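PDB 1WZ8: enoyl-CoA hydratase from Thermus thermophilus, which probably catalyses the reversible hydration of enoyl-CoA thioesters to 3-hydroxyacyl-CoA, as a hexameric member of the crotonase family. Local coordinates for residues V146-L159 and Y225-E239. Numbering follows the deposited sequence.
Sequences VAAGDHAVLLWPLL and YRSFLPHFELSLALE
Leu154 CB packs against Phe232 CB at 3.5 Å, at the tight middle of the contact between residues 146-159 and 225-239. With Phe232 CG anti to the backbone N (chi1 167°), the ring reaches along the turn before helix 152-155, and its CE1 lies 3.4 Å from His151 N. Replacing Phe232 by an alanine is likely to open a gap beside Leu154 CB and leave this turn freer to shift. Next to it, Ser235 CB presses on Val153 CG2 at 3.4 Å, while its hydroxyl donates to Phe232 O on a lone pair and receives a hydrogen bond from a water that also links Ala148 O, His151 N and Val153 N. Gly149 fits closely over the helix, its CA 3.5 Å from Ser235 O. At the Tyr225 end, Leu155 CD2 sits over one face of the Tyr225 ring, 3.7 Å from its centroid. Glu239 is closely packed too, but its OE1 accepts a weak hydrogen bond from Gly149 N (3.1 Å, N-H...O angle 126°), and OE2 is hydrogen-bonded to a methylpentanediol, probably from the crystallisation liquor. The looser side is at Asp150, partly exposed. Such packing of C-terminal helices on the crotonase core continues into the hexamer interface, where Trp224 of a second subunit stacks on Phe228.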
loop_
_atom_site.group_PDB
_atom_site.type_symbol
_atom_site.label_atom_id
_atom_site.label_comp_id
_atom_site.label_asym_id
_atom_site.label_seq_id
_atom_site.Cartn_x
_atom_site.Cartn_y
_atom_site.Cartn_z
ATOM N N VAL A 146 -21.425 -17.493 8.150
ATOM C CA VAL A 146 -20.634 -16.305 8.463
ATOM C C VAL A 146 -19.581 -16.081 7.384
ATOM O O VAL A 146 -19.283 -16.979 6.601
ATOM C CB VAL A 146 -19.925 -16.426 9.842
ATOM C CG1 VAL A 146 -20.958 -16.505 10.958
ATOM C CG2 VAL A 146 -19.028 -17.654 9.867
ATOM N N ALA A 147 -19.029 -14.875 7.346
ATOM C CA ALA A 147 -18.014 -14.529 6.359
ATOM C C ALA A 147 -16.735 -15.340 6.548
ATOM O O ALA A 147 -16.427 -15.793 7.654
ATOM C CB ALA A 147 -17.702 -13.035 6.446
ATOM N N ALA A 148 -15.990 -15.527 5.460
ATOM C CA ALA A 148 -14.737 -16.271 5.518
ATOM C C ALA A 148 -13.670 -15.321 6.042
ATOM O O ALA A 148 -12.876 -14.778 5.275
ATOM C CB ALA A 148 -14.356 -16.772 4.130
ATOM N N GLY A 149 -13.639 -15.125 7.354
ATOM C CA GLY A 149 -12.676 -14.191 7.905
ATOM C C GLY A 149 -11.548 -14.697 8.778
ATOM O O GLY A 149 -10.836 -13.884 9.365
ATOM N N ASP A 150 -11.340 -16.009 8.862
ATOM C CA ASP A 150 -10.270 -16.496 9.725
ATOM C C ASP A 150 -8.911 -16.742 9.073
ATOM O O ASP A 150 -7.982 -17.201 9.738
ATOM C CB ASP A 150 -10.720 -17.743 10.506
ATOM C CG ASP A 150 -10.937 -18.957 9.628
ATOM O OD1 ASP A 150 -10.625 -18.906 8.424
ATOM O OD2 ASP A 150 -11.421 -19.980 10.161
ATOM N N HIS A 151 -8.787 -16.424 7.788
ATOM C CA HIS A 151 -7.512 -16.589 7.089
ATOM C C HIS A 151 -7.604 -16.338 5.588
ATOM O O HIS A 151 -6.675 -15.798 4.986
ATOM C CB HIS A 151 -6.945 -18.006 7.291
ATOM C CG HIS A 151 -7.538 -19.026 6.369
ATOM N ND1 HIS A 151 -8.776 -19.594 6.583
ATOM C CD2 HIS A 151 -7.099 -19.518 5.186
ATOM C CE1 HIS A 151 -9.074 -20.390 5.569
ATOM N NE2 HIS A 151 -8.074 -20.359 4.707
ATOM N N ALA A 152 -8.725 -16.732 4.993
ATOM C CA ALA A 152 -8.923 -16.625 3.556
ATOM C C ALA A 152 -8.592 -15.296 2.907
ATOM O O ALA A 152 -7.924 -15.257 1.879
ATOM C CB ALA A 152 -10.347 -17.025 3.200
ATOM N N VAL A 153 -9.057 -14.201 3.488
ATOM C CA VAL A 153 -8.790 -12.915 2.879
ATOM C C VAL A 153 -7.322 -12.511 2.971
ATOM O O VAL A 153 -6.856 -11.704 2.175
ATOM C CB VAL A 153 -9.717 -11.835 3.466
ATOM C CG1 VAL A 153 -9.402 -10.471 2.866
ATOM C CG2 VAL A 153 -11.164 -12.211 3.153
ATOM N N LEU A 154 -6.583 -13.084 3.919
ATOM C CA LEU A 154 -5.159 -12.758 4.025
ATOM C C LEU A 154 -4.316 -13.621 3.087
ATOM O O LEU A 154 -3.416 -13.130 2.392
ATOM C CB LEU A 154 -4.646 -12.981 5.454
ATOM C CG LEU A 154 -3.152 -12.672 5.641
ATOM C CD1 LEU A 154 -2.952 -11.166 5.578
ATOM C CD2 LEU A 154 -2.647 -13.212 6.972
ATOM N N LEU A 155 -4.629 -14.911 3.061
ATOM C CA LEU A 155 -3.855 -15.873 2.295
ATOM C C LEU A 155 -4.245 -16.269 0.870
ATOM O O LEU A 155 -3.383 -16.304 -0.008
ATOM C CB LEU A 155 -3.709 -17.152 3.135
ATOM C CG LEU A 155 -3.298 -16.973 4.609
ATOM C CD1 LEU A 155 -3.267 -18.326 5.314
ATOM C CD2 LEU A 155 -1.937 -16.298 4.690
ATOM N N TRP A 156 -5.521 -16.561 0.622
ATOM C CA TRP A 156 -5.930 -17.029 -0.708
ATOM C C TRP A 156 -5.590 -16.227 -1.968
ATOM O O TRP A 156 -5.125 -16.802 -2.953
ATOM C CB TRP A 156 -7.432 -17.349 -0.721
ATOM C CG TRP A 156 -7.776 -18.622 -0.003
ATOM C CD1 TRP A 156 -7.527 -18.919 1.309
ATOM C CD2 TRP A 156 -8.454 -19.761 -0.550
ATOM N NE1 TRP A 156 -8.010 -20.172 1.609
ATOM C CE2 TRP A 156 -8.584 -20.710 0.488
ATOM C CE3 TRP A 156 -8.965 -20.071 -1.817
ATOM C CZ2 TRP A 156 -9.204 -21.951 0.298
ATOM C CZ3 TRP A 156 -9.581 -21.308 -2.006
ATOM C CH2 TRP A 156 -9.694 -22.230 -0.950
ATOM N N PRO A 157 -5.812 -14.904 -1.969
ATOM C CA PRO A 157 -5.480 -14.170 -3.196
ATOM C C PRO A 157 -4.053 -14.367 -3.695
ATOM O O PRO A 157 -3.829 -14.511 -4.903
ATOM C CB PRO A 157 -5.768 -12.719 -2.818
ATOM C CG PRO A 157 -6.912 -12.859 -1.846
ATOM C CD PRO A 157 -6.439 -14.012 -0.978
ATOM N N LEU A 158 -3.091 -14.357 -2.775
ATOM C CA LEU A 158 -1.688 -14.521 -3.147
ATOM C C LEU A 158 -1.276 -15.976 -3.316
ATOM O O LEU A 158 -0.115 -16.268 -3.600
ATOM C CB LEU A 158 -0.770 -13.850 -2.124
ATOM C CG LEU A 158 -0.684 -12.323 -2.168
ATOM C CD1 LEU A 158 0.302 -11.839 -1.109
ATOM C CD2 LEU A 158 -0.243 -11.868 -3.556
ATOM N N LEU A 159 -2.226 -16.889 -3.145
ATOM C CA LEU A 159 -1.937 -18.306 -3.309
ATOM C C LEU A 159 -2.513 -18.839 -4.615
ATOM O O LEU A 159 -1.796 -19.451 -5.413
ATOM C CB LEU A 159 -2.508 -19.121 -2.138
ATOM C CG LEU A 159 -1.806 -19.010 -0.779
ATOM C CD1 LEU A 159 -2.560 -19.843 0.242
ATOM C CD2 LEU A 159 -0.365 -19.496 -0.884
ATOM N N TYR A 225 2.250 -10.622 2.896
ATOM C CA TYR A 225 1.016 -10.852 3.631
ATOM C C TYR A 225 0.763 -9.707 4.615
ATOM O O TYR A 225 -0.357 -9.228 4.740
ATOM C CB TYR A 225 1.083 -12.164 4.415
ATOM C CG TYR A 225 0.991 -13.421 3.581
ATOM C CD1 TYR A 225 -0.004 -13.572 2.616
ATOM C CD2 TYR A 225 1.863 -14.493 3.804
ATOM C CE1 TYR A 225 -0.137 -14.759 1.898
ATOM C CE2 TYR A 225 1.738 -15.681 3.094
ATOM C CZ TYR A 225 0.736 -15.808 2.147
ATOM O OH TYR A 225 0.584 -16.994 1.471
ATOM N N ARG A 226 1.812 -9.273 5.303
ATOM C CA ARG A 226 1.678 -8.210 6.288
ATOM C C ARG A 226 1.102 -6.927 5.700
ATOM O O ARG A 226 0.385 -6.201 6.385
ATOM C CB ARG A 226 3.024 -7.921 6.957
ATOM C CG ARG A 226 3.608 -9.113 7.712
ATOM C CD ARG A 226 4.780 -8.697 8.601
ATOM N NE ARG A 226 5.432 -9.851 9.218
ATOM C CZ ARG A 226 6.528 -10.433 8.744
ATOM N NH1 ARG A 226 7.110 -9.964 7.646
ATOM N NH2 ARG A 226 7.039 -11.493 9.359
ATOM N N SER A 227 1.404 -6.651 4.434
ATOM C CA SER A 227 0.893 -5.450 3.784
ATOM C C SER A 227 -0.632 -5.472 3.646
ATOM O O SER A 227 -1.253 -4.440 3.409
ATOM C CB SER A 227 1.530 -5.288 2.398
ATOM O OG SER A 227 2.917 -5.020 2.496
ATOM N N PHE A 228 -1.228 -6.652 3.806
ATOM C CA PHE A 228 -2.674 -6.808 3.681
ATOM C C PHE A 228 -3.333 -7.228 4.989
ATOM O O PHE A 228 -4.422 -7.797 4.990
ATOM C CB PHE A 228 -2.991 -7.833 2.590
ATOM C CG PHE A 228 -2.623 -7.368 1.207
ATOM C CD1 PHE A 228 -3.525 -6.625 0.451
ATOM C CD2 PHE A 228 -1.358 -7.627 0.682
ATOM C CE1 PHE A 228 -3.184 -6.153 -0.809
ATOM C CE2 PHE A 228 -1.004 -7.155 -0.587
ATOM C CZ PHE A 228 -1.915 -6.413 -1.331
ATOM N N LEU A 229 -2.671 -6.938 6.101
ATOM C CA LEU A 229 -3.216 -7.290 7.401
ATOM C C LEU A 229 -4.550 -6.587 7.650
ATOM O O LEU A 229 -5.486 -7.196 8.181
ATOM C CB LEU A 229 -2.226 -6.947 8.513
ATOM C CG LEU A 229 -1.921 -8.122 9.441
ATOM C CD1 LEU A 229 -3.212 -8.592 10.100
ATOM C CD2 LEU A 229 -1.280 -9.256 8.659
ATOM N N PRO A 230 -4.659 -5.293 7.290
ATOM C CA PRO A 230 -5.943 -4.628 7.523
ATOM C C PRO A 230 -7.063 -5.363 6.777
ATOM O O PRO A 230 -8.166 -5.537 7.300
ATOM C CB PRO A 230 -5.701 -3.221 6.985
ATOM C CG PRO A 230 -4.245 -3.006 7.295
ATOM C CD PRO A 230 -3.637 -4.317 6.863
ATOM N N HIS A 231 -6.766 -5.794 5.552
ATOM C CA HIS A 231 -7.737 -6.522 4.741
ATOM C C HIS A 231 -8.189 -7.772 5.492
ATOM O O HIS A 231 -9.376 -8.097 5.537
ATOM C CB HIS A 231 -7.109 -6.955 3.413
ATOM C CG HIS A 231 -6.647 -5.818 2.554
ATOM N ND1 HIS A 231 -5.724 -4.889 2.982
ATOM C CD2 HIS A 231 -6.957 -5.482 1.280
ATOM C CE1 HIS A 231 -5.484 -4.028 2.008
ATOM N NE2 HIS A 231 -6.220 -4.366 0.963
ATOM N N PHE A 232 -7.225 -8.472 6.075
ATOM C CA PHE A 232 -7.503 -9.695 6.820
ATOM C C PHE A 232 -8.319 -9.417 8.079
ATOM O O PHE A 232 -9.370 -10.015 8.292
ATOM C CB PHE A 232 -6.186 -10.388 7.190
ATOM C CG PHE A 232 -6.336 -11.488 8.205
ATOM C CD1 PHE A 232 -7.315 -12.465 8.058
ATOM C CD2 PHE A 232 -5.485 -11.552 9.304
ATOM C CE1 PHE A 232 -7.445 -13.493 8.993
ATOM C CE2 PHE A 232 -5.606 -12.578 10.245
ATOM C CZ PHE A 232 -6.592 -13.551 10.086
ATOM N N GLU A 233 -7.839 -8.499 8.905
ATOM C CA GLU A 233 -8.544 -8.184 10.140
ATOM C C GLU A 233 -9.953 -7.657 9.913
ATOM O O GLU A 233 -10.850 -7.904 10.722
ATOM C CB GLU A 233 -7.707 -7.215 10.972
ATOM C CG GLU A 233 -6.495 -7.912 11.580
ATOM C CD GLU A 233 -5.544 -6.962 12.261
ATOM O OE1 GLU A 233 -5.986 -5.867 12.660
ATOM O OE2 GLU A 233 -4.356 -7.322 12.407
ATOM N N LEU A 234 -10.157 -6.929 8.820
ATOM C CA LEU A 234 -11.488 -6.427 8.511
ATOM C C LEU A 234 -12.388 -7.631 8.212
ATOM O O LEU A 234 -13.533 -7.686 8.659
ATOM C CB LEU A 234 -11.456 -5.497 7.292
ATOM C CG LEU A 234 -12.830 -5.204 6.673
ATOM C CD1 LEU A 234 -13.723 -4.465 7.677
ATOM C CD2 LEU A 234 -12.652 -4.383 5.412
ATOM N N SER A 235 -11.876 -8.604 7.466
ATOM C CA SER A 235 -12.703 -9.772 7.149
ATOM C C SER A 235 -13.023 -10.551 8.419
ATOM O O SER A 235 -14.120 -11.099 8.560
ATOM C CB SER A 235 -12.008 -10.693 6.132
ATOM O OG SER A 235 -10.935 -11.400 6.723
ATOM N N LEU A 236 -12.066 -10.599 9.343
ATOM C CA LEU A 236 -12.258 -11.309 10.610
ATOM C C LEU A 236 -13.315 -10.575 11.439
ATOM O O LEU A 236 -14.208 -11.195 12.025
ATOM C CB LEU A 236 -10.936 -11.371 11.384
ATOM C CG LEU A 236 -10.875 -12.172 12.691
ATOM C CD1 LEU A 236 -11.194 -13.634 12.424
ATOM C CD2 LEU A 236 -9.485 -12.030 13.307
ATOM N N ALA A 237 -13.221 -9.250 11.472
ATOM C CA ALA A 237 -14.183 -8.446 12.226
ATOM C C ALA A 237 -15.587 -8.590 11.647
ATOM O O ALA A 237 -16.565 -8.702 12.394
ATOM C CB ALA A 237 -13.757 -6.967 12.224
ATOM N N LEU A 238 -15.697 -8.578 10.320
ATOM C CA LEU A 238 -17.006 -8.726 9.686
ATOM C C LEU A 238 -17.579 -10.099 10.009
ATOM O O LEU A 238 -18.778 -10.239 10.233
ATOM C CB LEU A 238 -16.910 -8.546 8.164
ATOM C CG LEU A 238 -16.679 -7.103 7.700
ATOM C CD1 LEU A 238 -16.451 -7.076 6.199
ATOM C CD2 LEU A 238 -17.879 -6.236 8.084
ATOM N N GLU A 239 -16.721 -11.114 10.038
ATOM C CA GLU A 239 -17.175 -12.462 10.366
ATOM C C GLU A 239 -17.743 -12.484 11.778
ATOM O O GLU A 239 -18.823 -13.027 12.019
ATOM C CB GLU A 239 -16.022 -13.465 10.303
ATOM C CG GLU A 239 -16.461 -14.884 10.641
ATOM C CD GLU A 239 -15.305 -15.824 10.919
ATOM O OE1 GLU A 239 -14.211 -15.619 10.359
ATOM O OE2 GLU A 239 -15.500 -16.789 11.689
HETATM O O HOH W 1 -10.227 -14.107 6.118
#